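Zn-dependent hydrolase of metallo-beta-lactamase superfamily TM0207 (Thermotoga maritima, PDB 1VJN) is probably a zinc-dependent hydrolase built on the metallo-beta-lactamase fold, although the substrate it acts on remains unassigned. Local coordinates at residues T16-G19 and F23-E26; V91-D96 and H126-A131; C119-L124 and K158-L163; D187-L192 and R212-M217. All blocks are in the same frame, centred on the assembly; numbering follows the deposited sequence.

Interaction 1: residues T16-G19 and F23-E26; sequences TWFG and FALE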
loop_
_atom_site.group_PDB
_atom_site.type_symbol
_atom_site.label_atom_id
_atom_site.label_comp_id
_atom_site.label_asym_id
_atom_site.label_seq_id
_atom_site.Cartn_x
_atom_site.Cartn_y
_atom_site.Cartn_z
ATOM N N THR A 16 10.139 1.330 1.193
ATOM C CA THR A 16 10.823 0.094 1.551
ATOM C C THR A 16 9.793 -0.953 1.889
ATOM O O THR A 16 8.925 -0.733 2.708
ATOM C CB THR A 16 11.754 0.294 2.789
ATOM O OG1 THR A 16 12.797 1.224 2.475
ATOM C CG2 THR A 16 12.504 -0.991 3.142
ATOM N N TRP A 17 9.929 -2.113 1.278
ATOM C CA TRP A 17 9.045 -3.210 1.557
ATOM C C TRP A 17 9.723 -4.160 2.547
ATOM O O TRP A 17 10.850 -4.562 2.357
ATOM C CB TRP A 17 8.687 -3.920 0.260
ATOM C CG TRP A 17 7.645 -4.953 0.419
ATOM C CD1 TRP A 17 6.553 -4.928 1.261
ATOM C CD2 TRP A 17 7.551 -6.146 -0.324
ATOM N NE1 TRP A 17 5.818 -6.062 1.095
ATOM C CE2 TRP A 17 6.417 -6.832 0.126
ATOM C CE3 TRP A 17 8.343 -6.735 -1.318
ATOM C CZ2 TRP A 17 6.035 -8.066 -0.404
ATOM C CZ3 TRP A 17 7.960 -7.961 -1.844
ATOM C CH2 TRP A 17 6.817 -8.607 -1.388
ATOM N N PHE A 18 8.997 -4.518 3.597
ATOM C CA PHE A 18 9.463 -5.465 4.614
ATOM C C PHE A 18 8.742 -6.817 4.534
ATOM O O PHE A 18 9.007 -7.724 5.332
ATOM C CB PHE A 18 9.253 -4.847 5.995
ATOM C CG PHE A 18 10.160 -3.707 6.256
ATOM C CD1 PHE A 18 11.471 -3.928 6.573
ATOM C CD2 PHE A 18 9.709 -2.408 6.139
ATOM C CE1 PHE A 18 12.309 -2.891 6.810
ATOM C CE2 PHE A 18 10.557 -1.363 6.365
ATOM C CZ PHE A 18 11.845 -1.600 6.704
ATOM N N GLY A 19 7.837 -6.937 3.581
ATOM C CA GLY A 19 7.077 -8.162 3.358
ATOM C C GLY A 19 5.634 -8.022 3.782
ATOM O O GLY A 19 5.285 -7.101 4.486
ATOM N N PHE A 23 5.239 -1.676 4.615
ATOM C CA PHE A 23 6.113 -0.757 3.932
ATOM C C PHE A 23 6.493 0.414 4.825
ATOM O O PHE A 23 5.672 0.880 5.628
ATOM C CB PHE A 23 5.357 -0.151 2.750
ATOM C CG PHE A 23 4.928 -1.144 1.713
ATOM C CD1 PHE A 23 3.768 -1.890 1.885
ATOM C CD2 PHE A 23 5.647 -1.290 0.551
ATOM C CE1 PHE A 23 3.363 -2.811 0.933
ATOM C CE2 PHE A 23 5.236 -2.201 -0.413
ATOM C CZ PHE A 23 4.096 -2.959 -0.220
ATOM N N ALA A 24 7.720 0.883 4.688
ATOM C CA ALA A 24 8.105 2.195 5.235
ATOM C C ALA A 24 8.111 3.153 4.070
ATOM O O ALA A 24 8.767 2.896 3.033
ATOM C CB ALA A 24 9.475 2.176 5.950
ATOM N N LEU A 25 7.332 4.227 4.224
ATOM C CA LEU A 25 7.316 5.380 3.306
ATOM C C LEU A 25 8.023 6.557 3.931
ATOM O O LEU A 25 7.659 7.007 5.018
ATOM C CB LEU A 25 5.871 5.812 2.992
ATOM C CG LEU A 25 4.896 4.713 2.653
ATOM C CD1 LEU A 25 3.482 5.294 2.536
ATOM C CD2 LEU A 25 5.319 4.035 1.380
ATOM N N GLU A 26 9.021 7.077 3.248
ATOM C CA GLU A 26 9.686 8.286 3.679
ATOM C C GLU A 26 9.381 9.468 2.756
ATOM O O GLU A 26 9.606 9.417 1.546
ATOM C CB GLU A 26 11.171 8.062 3.755
ATOM C CG GLU A 26 11.540 6.974 4.732
ATOM C CD GLU A 26 12.985 6.532 4.608
ATOM O OE1 GLU A 26 13.894 7.403 4.598
ATOM O OE2 GLU A 26 13.212 5.309 4.534
HETATM O O HOH W 1 11.620 3.757 2.978
#

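Interaction 2: residues V91-D96 and H126-A131; sequences VETFHD and HVLTPA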
loop_
_atom_site.group_PDB
_atom_site.type_symbol
_atom_site.label_atom_id
_atom_site.label_comp_id
_atom_site.label_asym_id
_atom_site.label_seq_id
_atom_site.Cartn_x
_atom_site.Cartn_y
_atom_site.Cartn_z
ATOM N N VAL A 91 -10.010 5.505 4.664
ATOM C CA VAL A 91 -11.326 5.295 3.990
ATOM C C VAL A 91 -11.704 3.852 4.233
ATOM O O VAL A 91 -10.948 2.985 3.891
ATOM C CB VAL A 91 -11.220 5.610 2.464
ATOM C CG1 VAL A 91 -12.458 5.247 1.706
ATOM C CG2 VAL A 91 -10.889 7.056 2.254
ATOM N N GLU A 92 -12.825 3.606 4.905
ATOM C CA GLU A 92 -13.253 2.252 5.200
ATOM C C GLU A 92 -13.897 1.695 3.938
ATOM O O GLU A 92 -14.687 2.394 3.275
ATOM C CB GLU A 92 -14.269 2.251 6.343
ATOM C CG GLU A 92 -14.413 0.950 7.125
ATOM C CD GLU A 92 -14.943 1.230 8.546
ATOM O OE1 GLU A 92 -15.986 1.940 8.689
ATOM O OE2 GLU A 92 -14.313 0.772 9.532
ATOM N N THR A 93 -13.503 0.483 3.576
ATOM C CA THR A 93 -14.062 -0.195 2.415
ATOM C C THR A 93 -14.878 -1.409 2.794
ATOM O O THR A 93 -15.566 -2.005 1.945
ATOM C CB THR A 93 -12.992 -0.626 1.427
ATOM O OG1 THR A 93 -12.028 -1.532 1.998
ATOM C CG2 THR A 93 -12.227 0.523 0.939
ATOM N N PHE A 94 -14.738 -1.813 4.050
ATOM C CA PHE A 94 -15.498 -2.867 4.592
ATOM C C PHE A 94 -15.618 -2.653 6.094
ATOM O O PHE A 94 -14.648 -2.215 6.760
ATOM C CB PHE A 94 -14.817 -4.206 4.366
ATOM C CG PHE A 94 -15.564 -5.331 5.002
ATOM C CD1 PHE A 94 -16.824 -5.664 4.531
ATOM C CD2 PHE A 94 -15.053 -5.999 6.118
ATOM C CE1 PHE A 94 -17.572 -6.685 5.140
ATOM C CE2 PHE A 94 -15.783 -7.023 6.737
ATOM C CZ PHE A 94 -17.051 -7.362 6.247
ATOM N N HIS A 95 -16.788 -2.982 6.618
ATOM C CA HIS A 95 -17.004 -3.105 8.061
ATOM C C HIS A 95 -18.312 -3.883 8.287
ATOM O O HIS A 95 -19.356 -3.434 7.826
ATOM C CB HIS A 95 -17.078 -1.727 8.716
ATOM C CG HIS A 95 -17.252 -1.763 10.208
ATOM N ND1 HIS A 95 -18.353 -2.329 10.820
ATOM C CD2 HIS A 95 -16.480 -1.267 11.208
ATOM C CE1 HIS A 95 -18.242 -2.198 12.131
ATOM N NE2 HIS A 95 -17.113 -1.558 12.391
ATOM N N ASP A 96 -18.243 -5.030 8.983
ATOM C CA ASP A 96 -19.383 -5.967 9.108
ATOM C C ASP A 96 -20.452 -5.517 10.111
ATOM O O ASP A 96 -20.150 -4.820 11.078
ATOM C CB ASP A 96 -18.897 -7.364 9.504
ATOM N N HIS A 126 -13.013 -6.055 -2.709
ATOM C CA HIS A 126 -14.008 -5.833 -3.785
ATOM C C HIS A 126 -13.492 -4.614 -4.544
ATOM O O HIS A 126 -12.678 -3.847 -4.043
ATOM C CB HIS A 126 -15.434 -5.535 -3.233
ATOM C CG HIS A 126 -15.457 -4.356 -2.298
ATOM N ND1 HIS A 126 -15.366 -3.054 -2.737
ATOM C CD2 HIS A 126 -15.440 -4.290 -0.942
ATOM C CE1 HIS A 126 -15.348 -2.234 -1.701
ATOM N NE2 HIS A 126 -15.405 -2.959 -0.598
ATOM N N VAL A 127 -13.911 -4.465 -5.775
ATOM C CA VAL A 127 -13.537 -3.273 -6.551
ATOM C C VAL A 127 -14.092 -2.066 -5.800
ATOM O O VAL A 127 -15.206 -2.134 -5.321
ATOM C CB VAL A 127 -14.134 -3.367 -7.964
ATOM C CG1 VAL A 127 -14.027 -2.031 -8.720
ATOM C CG2 VAL A 127 -13.447 -4.515 -8.750
ATOM N N LEU A 128 -13.352 -0.983 -5.660
ATOM C CA LEU A 128 -13.902 0.241 -5.022
ATOM C C LEU A 128 -15.276 0.715 -5.569
ATOM O O LEU A 128 -15.525 0.652 -6.757
ATOM C CB LEU A 128 -12.941 1.419 -5.188
ATOM C CG LEU A 128 -11.564 1.199 -4.547
ATOM C CD1 LEU A 128 -10.553 2.243 -4.967
ATOM C CD2 LEU A 128 -11.657 1.163 -3.068
ATOM N N THR A 129 -16.134 1.222 -4.695
ATOM C CA THR A 129 -17.421 1.793 -5.117
ATOM C C THR A 129 -17.143 3.192 -5.662
ATOM O O THR A 129 -16.079 3.791 -5.372
ATOM C CB THR A 129 -18.397 1.926 -3.920
ATOM O OG1 THR A 129 -17.823 2.811 -2.969
ATOM C CG2 THR A 129 -18.576 0.613 -3.134
ATOM N N PRO A 130 -18.096 3.762 -6.408
ATOM C CA PRO A 130 -17.929 5.150 -6.840
ATOM C C PRO A 130 -17.626 6.135 -5.671
ATOM O O PRO A 130 -16.831 7.062 -5.838
ATOM C CB PRO A 130 -19.250 5.452 -7.531
ATOM C CG PRO A 130 -19.717 4.096 -8.036
ATOM C CD PRO A 130 -19.332 3.162 -6.915
ATOM N N ALA A 131 -18.292 5.973 -4.515
ATOM C CA ALA A 131 -18.018 6.832 -3.356
ATOM C C ALA A 131 -16.613 6.676 -2.932
ATOM O O ALA A 131 -15.951 7.669 -2.630
ATOM C CB ALA A 131 -18.946 6.527 -2.133
#

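Interaction 3: residues C119-L124 and K158-L163; sequences CHLGDL and KEVADL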
loop_
_atom_site.group_PDB
_atom_site.type_symbol
_atom_site.label_atom_id
_atom_site.label_comp_id
_atom_site.label_asym_id
_atom_site.label_seq_id
_atom_site.Cartn_x
_atom_site.Cartn_y
_atom_site.Cartn_z
ATOM N N CYS A 119 -1.196 5.453 -2.022
ATOM C CA CYS A 119 -2.351 4.696 -1.505
ATOM C C CYS A 119 -2.030 3.246 -1.169
ATOM O O CYS A 119 -1.650 2.462 -2.018
ATOM C CB CYS A 119 -3.523 4.709 -2.514
ATOM S SG CYS A 119 -5.063 3.975 -1.906
ATOM N N HIS A 120 -2.309 2.872 0.069
ATOM C CA HIS A 120 -2.193 1.496 0.495
ATOM C C HIS A 120 -3.594 0.946 0.616
ATOM O O HIS A 120 -4.381 1.351 1.483
ATOM C CB HIS A 120 -1.515 1.456 1.851
ATOM C CG HIS A 120 -1.179 0.088 2.346
ATOM N ND1 HIS A 120 -2.135 -0.808 2.778
ATOM C CD2 HIS A 120 0.021 -0.491 2.582
ATOM C CE1 HIS A 120 -1.529 -1.905 3.199
ATOM N NE2 HIS A 120 -0.219 -1.722 3.128
ATOM N N LEU A 121 -3.902 -0.043 -0.195
ATOM C CA LEU A 121 -5.267 -0.529 -0.232
ATOM C C LEU A 121 -5.661 -1.574 0.823
ATOM O O LEU A 121 -6.825 -1.964 0.885
ATOM C CB LEU A 121 -5.577 -1.014 -1.630
ATOM C CG LEU A 121 -5.821 0.079 -2.710
ATOM C CD1 LEU A 121 -5.921 -0.597 -4.071
ATOM C CD2 LEU A 121 -7.062 0.965 -2.454
ATOM N N GLY A 122 -4.723 -2.021 1.643
ATOM C CA GLY A 122 -5.000 -2.984 2.695
ATOM C C GLY A 122 -5.286 -4.346 2.046
ATOM O O GLY A 122 -4.620 -4.742 1.116
ATOM N N ASP A 123 -6.310 -5.033 2.552
ATOM C CA ASP A 123 -6.755 -6.331 2.064
ATOM C C ASP A 123 -8.056 -6.168 1.291
ATOM O O ASP A 123 -8.980 -6.939 1.421
ATOM C CB ASP A 123 -6.954 -7.209 3.280
ATOM C CG ASP A 123 -5.635 -7.469 4.004
ATOM O OD1 ASP A 123 -4.650 -7.803 3.328
ATOM O OD2 ASP A 123 -5.465 -7.333 5.216
ATOM N N LEU A 124 -8.091 -5.180 0.418
ATOM C CA LEU A 124 -9.288 -4.795 -0.309
ATOM C C LEU A 124 -9.857 -6.005 -0.971
ATOM O O LEU A 124 -9.129 -6.703 -1.695
ATOM C CB LEU A 124 -8.966 -3.753 -1.356
ATOM C CG LEU A 124 -10.157 -3.264 -2.204
ATOM C CD1 LEU A 124 -11.146 -2.486 -1.370
ATOM C CD2 LEU A 124 -9.634 -2.398 -3.290
ATOM N N LYS A 158 -6.326 -4.384 -11.507
ATOM C CA LYS A 158 -6.099 -3.460 -12.629
ATOM C C LYS A 158 -7.283 -2.480 -12.789
ATOM O O LYS A 158 -7.091 -1.319 -13.123
ATOM C CB LYS A 158 -5.876 -4.198 -13.956
ATOM C CG LYS A 158 -5.397 -3.294 -15.082
ATOM C CD LYS A 158 -5.141 -4.088 -16.371
ATOM C CE LYS A 158 -4.646 -3.200 -17.506
ATOM N NZ LYS A 158 -5.455 -1.961 -17.562
ATOM N N GLU A 159 -8.499 -2.971 -12.596
ATOM C CA GLU A 159 -9.710 -2.129 -12.679
ATOM C C GLU A 159 -9.670 -0.970 -11.645
ATOM O O GLU A 159 -9.904 0.210 -11.970
ATOM C CB GLU A 159 -10.911 -3.027 -12.468
ATOM C CG GLU A 159 -12.234 -2.456 -12.891
ATOM C CD GLU A 159 -13.387 -3.446 -12.701
ATOM O OE1 GLU A 159 -13.154 -4.694 -12.701
ATOM O OE2 GLU A 159 -14.541 -2.956 -12.546
ATOM N N VAL A 160 -9.310 -1.328 -10.423
ATOM C CA VAL A 160 -9.088 -0.367 -9.348
ATOM C C VAL A 160 -7.941 0.577 -9.681
ATOM O O VAL A 160 -8.052 1.789 -9.509
ATOM C CB VAL A 160 -8.807 -1.087 -7.992
ATOM C CG1 VAL A 160 -8.327 -0.133 -6.933
ATOM C CG2 VAL A 160 -10.058 -1.777 -7.481
ATOM N N ALA A 161 -6.824 0.042 -10.163
ATOM C CA ALA A 161 -5.726 0.926 -10.587
ATOM C C ALA A 161 -6.200 1.927 -11.613
ATOM O O ALA A 161 -5.854 3.090 -11.533
ATOM C CB ALA A 161 -4.602 0.151 -11.126
ATOM N N ASP A 162 -6.985 1.478 -12.590
ATOM C CA ASP A 162 -7.570 2.383 -13.573
ATOM C C ASP A 162 -8.551 3.387 -12.977
ATOM O O ASP A 162 -8.570 4.549 -13.390
ATOM C CB ASP A 162 -8.277 1.595 -14.679
ATOM C CG ASP A 162 -7.308 0.746 -15.527
ATOM O OD1 ASP A 162 -6.060 0.873 -15.381
ATOM O OD2 ASP A 162 -7.722 -0.096 -16.366
ATOM N N LEU A 163 -9.386 2.958 -12.028
ATOM C CA LEU A 163 -10.302 3.884 -11.403
ATOM C C LEU A 163 -9.581 5.033 -10.698
ATOM O O LEU A 163 -10.137 6.099 -10.546
ATOM C CB LEU A 163 -11.210 3.181 -10.378
ATOM C CG LEU A 163 -12.333 2.336 -11.007
ATOM C CD1 LEU A 163 -12.984 1.414 -10.017
ATOM C CD2 LEU A 163 -13.387 3.232 -11.699
#

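Interaction 4: residues D187-L192 and R212-M217; sequences DDFLKL and RKVVVM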
loop_
_atom_site.group_PDB
_atom_site.type_symbol
_atom_site.label_atom_id
_atom_site.label_comp_id
_atom_site.label_asym_id
_atom_site.label_seq_id
_atom_site.Cartn_x
_atom_site.Cartn_y
_atom_site.Cartn_z
ATOM N N ASP A 187 2.636 -13.093 -11.413
ATOM C CA ASP A 187 2.664 -13.186 -12.878
ATOM C C ASP A 187 1.277 -13.048 -13.519
ATOM O O ASP A 187 1.173 -12.554 -14.640
ATOM C CB ASP A 187 3.295 -14.507 -13.319
ATOM C CG ASP A 187 4.817 -14.572 -13.062
ATOM O OD1 ASP A 187 5.442 -13.582 -12.579
ATOM O OD2 ASP A 187 5.475 -15.613 -13.331
ATOM N N ASP A 188 0.207 -13.466 -12.813
ATOM C CA ASP A 188 -1.163 -13.308 -13.336
ATOM C C ASP A 188 -1.594 -11.858 -13.443
ATOM O O ASP A 188 -2.403 -11.495 -14.262
ATOM C CB ASP A 188 -2.179 -14.025 -12.439
ATOM C CG ASP A 188 -2.098 -15.529 -12.550
ATOM O OD1 ASP A 188 -1.162 -16.057 -13.195
ATOM O OD2 ASP A 188 -2.931 -16.277 -12.007
ATOM N N PHE A 189 -1.095 -11.021 -12.571
ATOM C CA PHE A 189 -1.325 -9.589 -12.680
ATOM C C PHE A 189 -0.424 -8.983 -13.749
ATOM O O PHE A 189 -0.864 -8.178 -14.581
ATOM C CB PHE A 189 -1.076 -9.000 -11.315
ATOM C CG PHE A 189 -1.319 -7.535 -11.206
ATOM C CD1 PHE A 189 -2.581 -7.009 -11.361
ATOM C CD2 PHE A 189 -0.260 -6.672 -10.864
ATOM C CE1 PHE A 189 -2.802 -5.668 -11.218
ATOM C CE2 PHE A 189 -0.479 -5.319 -10.734
ATOM C CZ PHE A 189 -1.741 -4.812 -10.896
ATOM N N LEU A 190 0.843 -9.374 -13.767
ATOM C CA LEU A 190 1.808 -8.772 -14.715
ATOM C C LEU A 190 1.424 -8.958 -16.181
ATOM O O LEU A 190 1.691 -8.095 -17.018
ATOM C CB LEU A 190 3.224 -9.332 -14.499
ATOM C CG LEU A 190 3.784 -9.167 -13.092
ATOM C CD1 LEU A 190 5.216 -9.729 -12.988
ATOM C CD2 LEU A 190 3.743 -7.719 -12.655
ATOM N N LYS A 191 0.830 -10.099 -16.506
ATOM C CA LYS A 191 0.401 -10.363 -17.869
ATOM C C LYS A 191 -0.670 -9.377 -18.394
ATOM O O LYS A 191 -0.927 -9.323 -19.584
ATOM C CB LYS A 191 -0.054 -11.823 -18.045
ATOM C CG LYS A 191 -1.171 -12.280 -17.118
ATOM C CD LYS A 191 -2.246 -13.129 -17.817
ATOM C CE LYS A 191 -1.701 -14.388 -18.495
ATOM N NZ LYS A 191 -2.715 -14.976 -19.465
ATOM N N LEU A 192 -1.244 -8.555 -17.521
ATOM C CA LEU A 192 -2.291 -7.631 -17.924
ATOM C C LEU A 192 -1.752 -6.289 -18.366
ATOM O O LEU A 192 -2.519 -5.417 -18.777
ATOM C CB LEU A 192 -3.269 -7.444 -16.756
ATOM C CG LEU A 192 -3.953 -8.728 -16.259
ATOM C CD1 LEU A 192 -4.797 -8.417 -14.996
ATOM C CD2 LEU A 192 -4.808 -9.408 -17.361
ATOM N N ARG A 212 2.603 5.353 -16.259
ATOM C CA ARG A 212 2.260 4.140 -15.587
ATOM C C ARG A 212 3.403 3.157 -15.635
ATOM O O ARG A 212 3.972 2.911 -16.694
ATOM C CB ARG A 212 1.041 3.489 -16.217
ATOM C CG ARG A 212 0.803 2.124 -15.606
ATOM C CD ARG A 212 -0.531 1.609 -15.817
ATOM N NE ARG A 212 -1.492 2.303 -14.979
ATOM C CZ ARG A 212 -2.795 2.064 -15.019
ATOM N NH1 ARG A 212 -3.283 1.166 -15.880
ATOM N NH2 ARG A 212 -3.617 2.728 -14.221
ATOM N N LYS A 213 3.706 2.563 -14.485
ATOM C CA LYS A 213 4.694 1.494 -14.414
ATOM C C LYS A 213 4.348 0.555 -13.264
ATOM O O LYS A 213 4.177 0.995 -12.128
ATOM C CB LYS A 213 6.080 2.068 -14.195
ATOM C CG LYS A 213 7.217 1.096 -14.497
ATOM C CD LYS A 213 8.581 1.810 -14.424
ATOM C CE LYS A 213 8.786 2.641 -13.118
ATOM N NZ LYS A 213 10.175 3.186 -12.933
ATOM N N VAL A 214 4.231 -0.725 -13.578
ATOM C CA VAL A 214 4.086 -1.742 -12.570
ATOM C C VAL A 214 5.486 -2.115 -12.023
ATOM O O VAL A 214 6.408 -2.430 -12.784
ATOM C CB VAL A 214 3.342 -2.949 -13.152
ATOM C CG1 VAL A 214 3.286 -4.060 -12.133
ATOM C CG2 VAL A 214 1.945 -2.552 -13.574
ATOM N N VAL A 215 5.656 -2.009 -10.711
ATOM C CA VAL A 215 6.929 -2.285 -10.047
ATOM C C VAL A 215 6.724 -3.411 -9.051
ATOM O O VAL A 215 5.942 -3.260 -8.096
ATOM C CB VAL A 215 7.478 -1.061 -9.315
ATOM C CG1 VAL A 215 8.742 -1.431 -8.484
ATOM C CG2 VAL A 215 7.803 0.031 -10.304
ATOM N N VAL A 216 7.444 -4.507 -9.276
ATOM C CA VAL A 216 7.434 -5.683 -8.436
ATOM C C VAL A 216 8.651 -5.593 -7.525
ATOM O O VAL A 216 9.790 -5.600 -7.993
ATOM C CB VAL A 216 7.536 -6.991 -9.268
ATOM C CG1 VAL A 216 7.402 -8.212 -8.372
ATOM C CG2 VAL A 216 6.478 -7.034 -10.314
HETATM N N MSE A 217 8.408 -5.480 -6.235
HETATM C CA MSE A 217 9.472 -5.424 -5.223
HETATM C C MSE A 217 9.714 -6.821 -4.688
HETATM O O MSE A 217 8.941 -7.726 -4.948
HETATM C CB MSE A 217 9.068 -4.478 -4.084
HETATM C CG MSE A 217 8.562 -3.145 -4.592
HETATM SE SE MSE A 217 8.436 -1.680 -3.270
HETATM C CE MSE A 217 10.348 -1.558 -2.707
#

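Interaction 1: residues T16-G19 and F23-E26
W17 and F23 sit opposite each other as a non-hydrogen-bonded antiparallel pair, and their rings share one side of the hairpin as an offset stack. From CB outward, W17 runs over F23 atom by atom. Its CB already lies against the rim of the phenyl ring, 3.9 Å from F23 CE2, and CG keeps to the same atom. CD1 makes the tightest approach: it sits over one face of the F23 ring, 3.5 Å from F23 CE2. NE1 still grazes the phenyl ring, but its hydrogen bond goes to H20 O in the turn, which helps to fix the rotation of the indole. The five-membered ring and the phenyl ring are inclined by only 21°, with centroids 4.4 Å apart. W17 CG is anti to the backbone N (chi1 -173°), which carries the indole over F23, the two side chains running at a slant to each other.

T16 and A24 form the hydrogen-bonded pair next door: T16 N to A24 O and A24 N to T16 O, both 2.8 Å. On their side of the sheet the edge of the F18 ring meets A24, with F18 CE2 3.7 Å from A24 CB, while T16 CG2 lies over a face of that ring. A water joins T16 OG1, A24 O and E26 OE2.

The hairpin of strands 13-19 and 22-27 lies inside the six-stranded sheet, between strand 30-34 and strand 202-205, and W17 also packs on Y174, M217 and V219.

Interaction 2: residues V91-D96 and H126-A131
H126 turns the edge of its imidazole toward T93, so that NE2 donates to T93 O at 2.7 Å. The bond is almost straight (176° at the hydrogen), and the oxygen lies in the plane of the ring. Seen from the carbonyl, the donor is less ideally placed, tilted 27° from the carbonyl plane. The other ring nitrogen is used as well: H126 ND1 donates to V127 O at 2.7 Å, with the oxygen again in the ring plane, though the nitrogen stands above the plane of that carbonyl. Two carbonyl oxygens thus hold the imidazole flat and fix its flip.

T93 itself is split between polar and apolar neighbours. Its OG1 lies between the backbone N and the carbonyl carbon (chi1 60°) and bonds to N106 ND2, which leaves CG2 to meet L128. There the two side chains run at a slant to each other, T93 CG2 being 4.1 Å from L128 CD2. L128 also packs on V133, I136 and V160.

T129 is the N-cap of helix 130-136: its side chain caps a backbone N of the first turn and Q132 OE1 bonds back to T129 N, as in a capping box. The contact joins the corner at T93, where strand 86-95 bends, to the connection from strand to helix on the outer layer of an alpha-beta/beta-alpha sandwich, the fold of the metallo-beta-lactamase superfamily.

Interaction 3: residues C119-L124 and K158-L163
L121 and L124 lie in the turn that follows strand 116-120, and both side chains point at V160 on helix 154-163. The turn runs through G122, whose positive phi (71°) suits glycine. The backbones stay well apart, with L121 CA and V160 CA, the nearest pair, 9.9 Å from each other, so side chains alone bridge the gap.

V160 fills it with both branches. L121 and V160 reach toward each other tip to tip, and L121 CD1 comes to 3.8 Å from V160 CG1. The second branch serves the second leucine more loosely, V160 CG2 lying 4.3 Å from L124 CD2. V160 CG1 is anti to the backbone N (chi1 169°), a setting that spreads the two methyls between the two leucines. All three residues are buried, and L121 also rests on L142, V144 and V108 of the sheet.

On the far side of the turn, H120 steadies the backbone. G122 N donates to H120 ND1 at 3.1 Å, with the donor tilted 31° from the ring plane, while H120 NE2 bonds to A21 O.

The contact sets helix 154-163, in the outer layer of the metallo-beta-lactamase sandwich, against the turn that ends strand 116-120. That turn holds a Gly-Asp pair, G122-D123. This is probably the place where relatives carry an aspartate of the metal centre, consistent with D123 touching H57.

Interaction 4: residues D187-L192 and R212-M217
The F189 ring meets V214 obliquely, F189 CE2 lying 4.2 Å from V214 CG1, while F193 makes an edge-to-face pair with the same phenyl ring. I169, P171, P154 and A157 also touch F189, so strand and helix residues close in on it together. Its CG stands anti to the backbone N (chi1 -177°), which swings the ring off helix 187-190 toward the sheet.

L190 does the rest of the work. Its CD2 wedges between two valines that lie two residues apart and point to the same side of strand 213-216: L190 CD2 is 3.7 Å from V214 CG1 and 3.7 Å from V216 CG2. The other methyl, L190 CD1, follows at 4.0 Å from V216 CG2. Here a short helix packs across one side of the eight-stranded mixed sheet of the metallo-beta-lactamase fold, near the end where strand 213-216 lies between strands 168-172 and 197-198. V215, between the two valines, turns its side chain away from the helix and packs on V199. L190 also leans on Y196 and R198, and R198 touches V216 too.

Overall arrangement
From the N terminus, interaction 1 comes first, closing a tight hairpin in the six-stranded sheet. Interactions 2 and 3 then cross: 119-124 falls between the two segments of interaction 2, and 158-163 comes after both. Their centres are 11 Å apart, and L128 packs on V160, so the two share one core over the eight-stranded sheet. Interaction 4 closes the last loop near the C terminus, at the other end of that sheet. A salt bridge from D162 OD1 to R212 NH1 (2.8 Å) ties it to interaction 3. The two sheets meet where F23 packs on H120 and W17 on the backbone of M217, joining interaction 1 to interactions 3 and 4.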